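Long-range contacts in putative two-component sensor histidine kinase protein (Sinorhizobium meliloti, PDB 3HCY), which probably acts as a sensory photoreceptor histidine kinase that passes phosphate from ATP to a protein histidine, and is represented here by its GAF domain: residues I67-V72 / L93-L98; R23-L28 / M109-R114; M35-A40 / R49-H54. All coordinates share one frame; numbering follows the deposited sequence.

Interaction 1: residues I67-V72 / L93-L98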
# COMPACT_ATOMS: atom_id res chain seq x y z
N ILE A 67 9.35 -14.81 -4.68
CA ILE A 67 10.03 -15.67 -5.65
C ILE A 67 10.26 -14.83 -6.90
O ILE A 67 9.36 -14.13 -7.33
CB ILE A 67 9.17 -16.95 -6.03
CG1 ILE A 67 8.75 -17.82 -4.81
CG2 ILE A 67 9.88 -17.80 -7.09
CD1 ILE A 67 9.69 -17.73 -3.50
N PHE A 68 11.44 -14.91 -7.49
CA PHE A 68 11.72 -14.14 -8.71
C PHE A 68 12.09 -15.07 -9.81
O PHE A 68 12.72 -16.07 -9.55
CB PHE A 68 12.81 -13.12 -8.44
CG PHE A 68 12.49 -12.28 -7.29
CD1 PHE A 68 11.62 -11.25 -7.41
CD2 PHE A 68 12.93 -12.59 -6.05
CE1 PHE A 68 11.25 -10.46 -6.30
CE2 PHE A 68 12.57 -11.83 -4.94
CZ PHE A 68 11.73 -10.77 -5.07
N VAL A 69 11.66 -14.75 -11.02
CA VAL A 69 12.01 -15.48 -12.24
C VAL A 69 12.46 -14.45 -13.28
O VAL A 69 11.67 -13.73 -13.90
CB VAL A 69 10.79 -16.25 -12.77
CG1 VAL A 69 11.04 -16.77 -14.20
CG2 VAL A 69 10.41 -17.36 -11.82
N GLU A 70 13.75 -14.40 -13.50
CA GLU A 70 14.34 -13.34 -14.30
C GLU A 70 14.25 -13.60 -15.78
O GLU A 70 14.14 -12.67 -16.57
CB GLU A 70 15.80 -13.16 -13.89
CG GLU A 70 15.89 -12.63 -12.49
CD GLU A 70 17.30 -12.50 -12.02
OE1 GLU A 70 18.22 -13.01 -12.75
OE2 GLU A 70 17.48 -11.89 -10.92
N ASN A 71 14.36 -14.88 -16.14
CA ASN A 71 14.15 -15.34 -17.50
C ASN A 71 13.39 -16.61 -17.42
O ASN A 71 13.82 -17.53 -16.72
CB ASN A 71 15.46 -15.64 -18.17
CG ASN A 71 15.34 -15.64 -19.65
OD1 ASN A 71 14.46 -16.29 -20.22
ND2 ASN A 71 16.25 -14.90 -20.30
N VAL A 72 12.27 -16.65 -18.13
CA VAL A 72 11.40 -17.81 -18.09
C VAL A 72 12.16 -19.00 -18.60
O VAL A 72 12.02 -20.11 -18.06
CB VAL A 72 10.17 -17.76 -19.01
CG1 VAL A 72 9.10 -18.68 -18.45
CG2 VAL A 72 9.65 -16.41 -19.16
N LEU A 93 8.94 -12.77 -14.15
CA LEU A 93 7.86 -12.59 -13.20
C LEU A 93 8.31 -12.57 -11.73
O LEU A 93 9.33 -13.16 -11.32
CB LEU A 93 6.77 -13.66 -13.39
CG LEU A 93 6.65 -14.65 -14.57
CD1 LEU A 93 7.87 -15.58 -14.69
CD2 LEU A 93 5.35 -15.46 -14.40
N GLY A 94 7.48 -11.89 -10.95
CA GLY A 94 7.71 -11.68 -9.53
C GLY A 94 6.48 -12.09 -8.77
O GLY A 94 5.38 -11.61 -9.06
N PHE A 95 6.68 -12.98 -7.81
CA PHE A 95 5.61 -13.42 -6.94
C PHE A 95 5.80 -12.90 -5.51
O PHE A 95 6.77 -13.21 -4.87
CB PHE A 95 5.60 -14.94 -6.81
CG PHE A 95 5.59 -15.70 -8.10
CD1 PHE A 95 4.46 -16.41 -8.49
CD2 PHE A 95 6.76 -15.81 -8.88
CE1 PHE A 95 4.46 -17.17 -9.65
CE2 PHE A 95 6.77 -16.57 -10.04
CZ PHE A 95 5.63 -17.24 -10.43
N PHE A 96 4.83 -12.15 -5.02
CA PHE A 96 4.88 -11.59 -3.70
C PHE A 96 3.65 -12.06 -2.97
O PHE A 96 2.55 -11.75 -3.38
CB PHE A 96 4.90 -10.08 -3.77
CG PHE A 96 5.90 -9.54 -4.73
CD1 PHE A 96 7.19 -9.29 -4.32
CD2 PHE A 96 5.57 -9.36 -6.07
CE1 PHE A 96 8.12 -8.83 -5.21
CE2 PHE A 96 6.49 -8.89 -6.99
CZ PHE A 96 7.77 -8.63 -6.56
N PRO A 97 3.85 -12.85 -1.91
CA PRO A 97 2.83 -13.46 -1.11
C PRO A 97 1.92 -12.46 -0.45
O PRO A 97 2.40 -11.45 0.00
CB PRO A 97 3.63 -14.17 0.00
CG PRO A 97 5.01 -14.23 -0.41
CD PRO A 97 5.18 -13.43 -1.64
N LEU A 98 0.63 -12.75 -0.37
CA LEU A 98 -0.29 -11.94 0.41
C LEU A 98 -0.67 -12.73 1.63
O LEU A 98 -1.17 -13.85 1.51
CB LEU A 98 -1.56 -11.60 -0.35
CG LEU A 98 -1.29 -10.66 -1.50
CD1 LEU A 98 -2.60 -10.26 -2.18
CD2 LEU A 98 -0.50 -9.46 -0.98
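Three phenylalanine rings frame this contact. The ring of Phe95 receives its neighbours at one edge: Ile67 O lies in the ring plane, 3.5 Å from Phe95 CD2, and Val69 CG2 stands farther along the same rim, 4.1 Å from Phe95 CE2. Ile67 adds its CB, 3.9 Å from Phe95 CD2. On the opposite surface of the sheet, the rings of Phe68 and Phe96 meet obliquely, with centroids 5.8 Å apart and planes at 70°; the nearest atoms are Phe68 CE1 and Phe96 CE1, 3.7 Å apart. Phe68 CG is anti to its carbonyl carbon (chi1 -54°), a turn that carries the ring across Gly94, where no side chain intervenes, to reach Phe96. Phe118 lies against Phe68 and Phe108 against Phe96, while Ile123 and Ala126 of helix 120-146 pack on this aromatic surface.

The backbone register sets which residues are paired. Strand 67-69 runs antiparallel to strand 93-98 at 173° and is an outermost strand, within this chain, of the antiparallel sheet at the core of the GAF fold. Ile67 with Phe95 and Val69 with Leu93 are hydrogen-bonded pairs; Phe68 with Gly94 is the non-hydrogen-bonded pair between them. All four bonds are well formed: Phe95 N meets Ile67 O at 3.0 Å, and Val69 N meets Leu93 O at 2.8 Å. The return bonds, from Ile67 N to Phe95 O and from Leu93 N to Val69 O, complete the two pairs. Beside the last pair the aliphatic branches of Val69 and Leu93 lie side by side and point the same way, with Val69 CG1 3.4 Å from Leu93 CD1.

Interaction 2: residues R23-L28 / M109-R114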
# COMPACT_ATOMS: atom_id res chain seq x y z
N ARG A 23 2.96 -5.65 -16.84
CA ARG A 23 1.65 -6.17 -16.54
C ARG A 23 1.73 -6.58 -15.09
O ARG A 23 2.84 -6.76 -14.57
CB ARG A 23 1.30 -7.41 -17.38
CG ARG A 23 1.98 -7.60 -18.73
CD ARG A 23 1.76 -9.00 -19.24
NE ARG A 23 2.46 -9.31 -20.48
CZ ARG A 23 1.89 -9.83 -21.58
NH1 ARG A 23 0.58 -10.11 -21.60
NH2 ARG A 23 2.63 -10.08 -22.68
N ALA A 24 0.57 -6.70 -14.44
CA ALA A 24 0.47 -7.09 -13.06
C ALA A 24 -0.91 -7.82 -12.74
O ALA A 24 -1.90 -7.72 -13.50
CB ALA A 24 0.68 -5.88 -12.18
N SER A 25 -0.96 -8.57 -11.63
CA SER A 25 -2.20 -9.25 -11.24
C SER A 25 -2.30 -9.49 -9.75
O SER A 25 -1.27 -9.46 -9.04
CB SER A 25 -2.24 -10.59 -11.92
OG SER A 25 -1.07 -11.35 -11.57
N ILE A 26 -3.52 -9.76 -9.27
CA ILE A 26 -3.72 -10.21 -7.87
C ILE A 26 -4.48 -11.52 -7.90
O ILE A 26 -5.46 -11.64 -8.64
CB ILE A 26 -4.50 -9.17 -6.98
CG1 ILE A 26 -3.80 -7.78 -7.05
CG2 ILE A 26 -4.64 -9.70 -5.54
CD1 ILE A 26 -4.65 -6.50 -6.80
N LEU A 27 -4.04 -12.50 -7.11
CA LEU A 27 -4.76 -13.76 -7.03
C LEU A 27 -4.97 -14.10 -5.55
O LEU A 27 -4.13 -13.82 -4.68
CB LEU A 27 -4.02 -14.91 -7.78
CG LEU A 27 -3.52 -14.72 -9.25
CD1 LEU A 27 -2.33 -13.70 -9.36
CD2 LEU A 27 -3.11 -16.01 -9.95
N LEU A 28 -6.09 -14.75 -5.28
CA LEU A 28 -6.45 -15.12 -3.91
C LEU A 28 -6.90 -16.59 -3.86
O LEU A 28 -7.36 -17.14 -4.86
CB LEU A 28 -7.58 -14.18 -3.40
CG LEU A 28 -7.16 -12.74 -3.04
CD1 LEU A 28 -8.30 -12.01 -2.45
CD2 LEU A 28 -6.00 -12.74 -2.08
N MET A 109 1.45 -10.35 -8.56
CA MET A 109 2.45 -10.74 -9.53
C MET A 109 2.79 -9.49 -10.32
O MET A 109 1.89 -8.69 -10.69
CB MET A 109 1.93 -11.84 -10.52
CG MET A 109 1.31 -13.14 -9.95
SD MET A 109 2.54 -14.21 -9.33
CE MET A 109 3.77 -14.04 -10.61
N THR A 110 4.08 -9.35 -10.59
CA THR A 110 4.55 -8.40 -11.57
C THR A 110 5.09 -9.24 -12.70
O THR A 110 5.73 -10.25 -12.46
CB THR A 110 5.68 -7.60 -11.02
OG1 THR A 110 6.62 -8.52 -10.47
CG2 THR A 110 5.18 -6.64 -9.96
N TYR A 111 4.82 -8.83 -13.93
CA TYR A 111 5.24 -9.54 -15.13
C TYR A 111 6.08 -8.56 -15.95
O TYR A 111 5.82 -7.35 -15.95
CB TYR A 111 4.02 -9.96 -15.94
CG TYR A 111 3.03 -10.82 -15.20
CD1 TYR A 111 3.25 -12.17 -15.02
CD2 TYR A 111 1.84 -10.29 -14.69
CE1 TYR A 111 2.32 -12.99 -14.35
CE2 TYR A 111 0.90 -11.11 -14.01
CZ TYR A 111 1.16 -12.45 -13.86
OH TYR A 111 0.30 -13.26 -13.19
N TYR A 112 7.09 -9.08 -16.63
CA TYR A 112 7.89 -8.29 -17.54
C TYR A 112 8.01 -9.03 -18.86
O TYR A 112 8.35 -10.23 -18.86
CB TYR A 112 9.29 -8.06 -16.97
CG TYR A 112 9.30 -7.24 -15.71
CD1 TYR A 112 9.62 -5.88 -15.75
CD2 TYR A 112 9.01 -7.82 -14.48
CE1 TYR A 112 9.67 -5.14 -14.61
CE2 TYR A 112 9.03 -7.06 -13.33
CZ TYR A 112 9.37 -5.73 -13.39
OH TYR A 112 9.38 -4.98 -12.22
N ASP A 113 7.72 -8.33 -19.96
CA ASP A 113 7.73 -8.92 -21.29
C ASP A 113 9.16 -9.28 -21.82
O ASP A 113 9.31 -9.97 -22.82
CB ASP A 113 7.08 -7.94 -22.28
CG ASP A 113 5.64 -7.66 -21.98
OD1 ASP A 113 5.01 -8.57 -21.40
OD2 ASP A 113 5.15 -6.55 -22.35
N ARG A 114 10.21 -8.77 -21.19
CA ARG A 114 11.59 -9.20 -21.52
C ARG A 114 12.26 -9.48 -20.18
O ARG A 114 11.77 -9.07 -19.12
CB ARG A 114 12.38 -8.17 -22.36
CG ARG A 114 12.66 -6.87 -21.62
CD ARG A 114 13.37 -5.76 -22.46
NE ARG A 114 13.68 -4.52 -21.73
CZ ARG A 114 12.83 -3.49 -21.51
NH1 ARG A 114 11.55 -3.54 -21.92
NH2 ARG A 114 13.26 -2.40 -20.86
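Ser25 and Tyr111 mark the tightly packed end of the contact. Ser25 OG and Tyr111 OH share a hydrogen bond of 2.9 Å, giving each of these buried polar groups a partner. The Tyr111 ring presents its edge to the opposing backbone: Arg23 C, Ala24 N and Ser25 CB all lie in the ring plane. Next to it, Met109 CG, anti to the carbonyl carbon (chi1 -52°), sits 3.7 Å from Leu27 CD1. Phe37 and Leu43 also pack on Tyr111. Strands 23-28 and 109-112 are central neighbours in the antiparallel GAF sheet, with axes at 159°. Ser25 N to Met109 O (3.0 Å) and Met109 N to Ser25 O (2.9 Å) close one hydrogen-bonded pair.

Toward the solvent side the Arg23–Tyr111 pair is uneven: Tyr111 N to Arg23 O is 2.9 Å, the return bond from Arg23 N to Tyr111 O weak at 3.4 Å. The strand ends at Tyr112. Beyond it the exposed Asp113 holds Arg23 by a salt bridge, Asp113 OD1 to Arg23 NE 2.8 Å. OD1 uses its syn lone pair and stays in the guanidinium plane, although the carboxylate is turned 89° to it. A weak bond from NH2 reaches the same oxygen, while NH1 engages Glu88 and the carbonyl of Gly42.

Interaction 3: residues M35-A40 / R49-H54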
# COMPACT_ATOMS: atom_id res chain seq x y z
N MET A 35 -5.78 -21.15 -6.28
CA MET A 35 -5.51 -19.69 -6.50
C MET A 35 -6.26 -19.19 -7.70
O MET A 35 -6.33 -19.86 -8.70
CB MET A 35 -4.03 -19.43 -6.72
CG MET A 35 -3.24 -19.41 -5.41
SD MET A 35 -2.53 -17.84 -4.91
CE MET A 35 -3.98 -16.89 -5.11
N ARG A 36 -6.77 -17.98 -7.60
CA ARG A 36 -7.66 -17.40 -8.59
C ARG A 36 -7.42 -15.90 -8.79
O ARG A 36 -7.48 -15.13 -7.83
CB ARG A 36 -9.11 -17.53 -8.12
CG ARG A 36 -9.55 -18.93 -8.01
CD ARG A 36 -10.96 -19.16 -8.52
NE ARG A 36 -11.17 -20.61 -8.76
CZ ARG A 36 -10.74 -21.28 -9.82
NH1 ARG A 36 -10.07 -20.64 -10.74
NH2 ARG A 36 -10.96 -22.58 -9.97
N PHE A 37 -7.24 -15.49 -10.03
CA PHE A 37 -7.22 -14.06 -10.36
C PHE A 37 -8.47 -13.39 -9.81
O PHE A 37 -9.47 -14.04 -9.82
CB PHE A 37 -7.10 -13.85 -11.87
CG PHE A 37 -5.80 -14.38 -12.42
CD1 PHE A 37 -4.68 -13.56 -12.50
CD2 PHE A 37 -5.67 -15.71 -12.75
CE1 PHE A 37 -3.46 -14.04 -12.97
CE2 PHE A 37 -4.48 -16.21 -13.21
CZ PHE A 37 -3.35 -15.38 -13.33
N VAL A 38 -8.31 -12.19 -9.21
CA VAL A 38 -9.38 -11.30 -8.78
C VAL A 38 -9.20 -9.92 -9.44
O VAL A 38 -10.09 -9.05 -9.40
CB VAL A 38 -9.35 -11.09 -7.24
CG1 VAL A 38 -9.12 -12.44 -6.47
CG2 VAL A 38 -8.30 -10.03 -6.83
N ALA A 39 -8.04 -9.71 -10.06
CA ALA A 39 -7.78 -8.45 -10.79
C ALA A 39 -6.51 -8.55 -11.59
O ALA A 39 -5.62 -9.33 -11.21
CB ALA A 39 -7.68 -7.24 -9.80
N ALA A 40 -6.41 -7.75 -12.66
CA ALA A 40 -5.25 -7.86 -13.56
C ALA A 40 -5.16 -6.78 -14.60
O ALA A 40 -6.16 -6.23 -15.01
CB ALA A 40 -5.24 -9.25 -14.23
N ARG A 49 -7.34 -18.25 -17.38
CA ARG A 49 -7.93 -19.58 -17.35
C ARG A 49 -6.83 -20.62 -17.41
O ARG A 49 -6.85 -21.61 -16.71
CB ARG A 49 -8.85 -19.77 -18.53
CG ARG A 49 -10.15 -18.95 -18.55
CD ARG A 49 -11.15 -19.48 -19.66
NE ARG A 49 -10.63 -19.36 -21.05
CZ ARG A 49 -10.72 -18.27 -21.85
NH1 ARG A 49 -11.35 -17.14 -21.46
NH2 ARG A 49 -10.19 -18.31 -23.06
N ALA A 50 -5.85 -20.33 -18.24
CA ALA A 50 -4.72 -21.21 -18.50
C ALA A 50 -4.00 -21.62 -17.25
O ALA A 50 -3.67 -22.77 -17.08
CB ALA A 50 -3.74 -20.52 -19.42
N VAL A 51 -3.75 -20.69 -16.35
CA VAL A 51 -2.76 -20.93 -15.32
C VAL A 51 -3.25 -20.90 -13.91
O VAL A 51 -2.47 -20.76 -13.00
CB VAL A 51 -1.75 -19.83 -15.36
CG1 VAL A 51 -1.21 -19.70 -16.72
CG2 VAL A 51 -2.41 -18.57 -15.01
N ASP A 52 -4.54 -20.98 -13.70
CA ASP A 52 -5.06 -21.02 -12.37
C ASP A 52 -4.48 -22.29 -11.75
O ASP A 52 -4.05 -23.18 -12.47
CB ASP A 52 -6.57 -21.10 -12.44
CG ASP A 52 -7.20 -19.76 -12.64
OD1 ASP A 52 -6.81 -18.83 -11.94
OD2 ASP A 52 -8.11 -19.62 -13.46
N GLY A 53 -4.44 -22.37 -10.42
CA GLY A 53 -3.97 -23.57 -9.78
C GLY A 53 -2.73 -23.43 -8.94
O GLY A 53 -2.82 -23.36 -7.72
N HIS A 54 -1.57 -23.40 -9.58
CA HIS A 54 -0.27 -23.40 -8.89
C HIS A 54 -0.08 -22.32 -7.87
O HIS A 54 -0.18 -21.15 -8.17
CB HIS A 54 0.91 -23.25 -9.86
CG HIS A 54 1.01 -24.34 -10.88
ND1 HIS A 54 1.35 -25.64 -10.56
CD2 HIS A 54 0.80 -24.33 -12.22
CE1 HIS A 54 1.36 -26.37 -11.66
NE2 HIS A 54 1.04 -25.60 -12.68
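Most unusual here is the double role of the Asp52 carboxylate, which faces an arginine with one oxygen and the rim of an aromatic ring with the other. Asp52 OD1 stands at the edge of the Phe37 ring, near its plane and 3.4 Å from Phe37 CD2, where the partly positive ring hydrogens probably suit an anionic oxygen. Met35 O also lies near Asp52 OD1, with no hydrogen bond between these two acceptors. Ring and carboxylate planes are turned 58° from each other. Asp52 OD2 lies at the edge of the Arg36 guanidinium and in its plane, 3.5 Å from Arg36 NH1. That separation makes a long salt bridge with no hydrogen bond, and the two flat groups stand 78° apart. The stronger ionic partner of Arg36 is Asp30, which pairs with NE, so the guanidinium is shared between two acids.

In the GAF fold, strand 35-41 is an outermost strand of the sheet within this chain, and residues 49-54 lead from the end of helix 45-50 back past it. The strand is not regular: Val38 and Ala39 together sit opposite the single residue Ile26, a classic beta bulge, and the strand changes direction there.

Just ahead of the bulge, Phe37 has CG anti to its carbonyl carbon (chi1 -63°), which directs the ring toward the residues that follow the helix. Val51 CG2 approaches the ring edge in plane, 3.6 Å from Phe37 CE2. Tyr47 and Gln48 of helix 45-50 also pack on the ring, and the side chains of Ser25 and Leu27 on the neighbouring strand 23-29 touch it too.

Overall arrangement
All three interactions lie in one GAF domain and reach the same antiparallel sheet, ordered 35-41, 23-29, 104-112, 92-99, 67-69; interaction 3 does so through strand 35-41, with residues 49-54 coming from the end of helix 45-50. Interaction 2 joins two inner strands, and interactions 1 and 3 lie to either side, their centres about 9 and 11 Å from its own. Both touch it: Gly94 N probably bonds to Thr110 O, and Ile26 N to Ala39 O. Interactions 1 and 3, centres about 15 Å apart, do not touch. Along the chain, interaction 3 closes before interaction 1 opens, both nested in the loop closed by interaction 2, so strands far apart in sequence become sheet neighbours.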